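Local coordinates for conserved protein (PDB 1T57) that is of unknown function but binds flavin mononucleotide and magnesium ions, in a fold related to the alpha/beta domain of pyruvate kinase, at residues G128-P131 and V132-M135. Residues are numbered along the deposited sequence; the frame is centred on the assembly and turned at random.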
# COMPACT_ATOMS: atom_id res chain seq x y z
N GLY A 128 3.13 -3.61 9.23
CA GLY A 128 2.94 -4.35 7.98
C GLY A 128 4.21 -4.46 7.14
O GLY A 128 5.28 -4.80 7.66
N VAL A 129 4.09 -4.20 5.84
CA VAL A 129 5.23 -4.22 4.93
C VAL A 129 5.04 -3.18 3.86
O VAL A 129 3.91 -2.95 3.42
CB VAL A 129 5.44 -5.56 4.17
CG1 VAL A 129 6.53 -6.34 4.84
CG2 VAL A 129 4.15 -6.35 4.05
N THR A 130 6.15 -2.58 3.43
CA THR A 130 6.10 -1.59 2.36
C THR A 130 6.41 -2.36 1.08
O THR A 130 6.97 -3.45 1.12
CB THR A 130 7.13 -0.53 2.60
OG1 THR A 130 8.43 -1.10 2.46
CG2 THR A 130 6.99 0.02 4.01
N PRO A 131 6.07 -1.80 -0.09
CA PRO A 131 6.33 -2.48 -1.36
C PRO A 131 7.76 -3.01 -1.59
O PRO A 131 7.95 -4.15 -2.00
CB PRO A 131 5.90 -1.44 -2.39
CG PRO A 131 4.78 -0.73 -1.66
CD PRO A 131 5.42 -0.50 -0.33
N VAL A 132 8.76 -2.18 -1.32
CA VAL A 132 10.14 -2.58 -1.52
C VAL A 132 10.55 -3.78 -0.68
O VAL A 132 11.31 -4.62 -1.18
CB VAL A 132 11.09 -1.37 -1.28
CG1 VAL A 132 10.59 -0.56 -0.11
CG2 VAL A 132 12.51 -1.84 -1.05
N GLU A 133 10.05 -3.89 0.55
CA GLU A 133 10.40 -5.03 1.43
C GLU A 133 9.85 -6.37 0.89
O GLU A 133 10.39 -7.44 1.22
CB GLU A 133 9.87 -4.83 2.86
CG GLU A 133 10.53 -3.69 3.64
CD GLU A 133 9.76 -3.30 4.93
OE1 GLU A 133 8.57 -2.91 4.82
OE2 GLU A 133 10.35 -3.37 6.03
N ILE A 134 8.79 -6.32 0.08
CA ILE A 134 8.20 -7.51 -0.51
C ILE A 134 9.14 -8.03 -1.60
O ILE A 134 9.29 -9.25 -1.77
CB ILE A 134 6.80 -7.23 -1.12
CG1 ILE A 134 5.74 -7.27 -0.03
CG2 ILE A 134 6.46 -8.25 -2.19
CD1 ILE A 134 5.46 -5.96 0.59
N MSE A 135 9.77 -7.13 -2.33
CA MSE A 135 10.72 -7.52 -3.37
C MSE A 135 11.79 -8.39 -2.74
O MSE A 135 12.21 -9.39 -3.31
CB MSE A 135 11.37 -6.29 -3.97
CG MSE A 135 10.48 -5.50 -4.93
SE MSE A 135 11.37 -3.89 -5.55
CE MSE A 135 12.55 -4.69 -6.86
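Glu-133 folds its side chain back over Thr-130, the residue just ahead of helix 131-139, the two side chains crossing at a slant. One oxygen does the work. Thr-130 N donates to Glu-133 OE1 at 2.8 Å, nearly straight at 167° and close to the line of the C-O bond. Thr-130 OG1 gives a second bond to Glu-133 OE1, 3.0 Å long, from above the carboxylate plane. With CG beside its own backbone N (chi1 -67°) and the chain extended beyond it, Glu-133 runs back toward the start of the helix. This is the glutamate half of a capping box; the reciprocal bond is absent, and Glu-133 N instead makes a weak one to Thr-130 O. Pro-131 O accepts from Ile-134 N at 3.1 Å, three residues on, and weakly from Met-135 N. Val-129 CB lies 3.6 Å from Ile-134 CD1, the two side chains crossing at about a right angle, while Val-132 CG1 lies alongside Thr-130 OG1. Ser-123 OG of helix 118-126 is a further hydrogen-bond partner of Glu-133 OE1, and Pro-131 packs on Pro-131 of a second subunit. With the Thr-130 amide and hydroxyl both donating to OE1 beside a helix N-terminus, the Glu-133 carboxylate is probably ionised, and it ties the incoming loop to both helices.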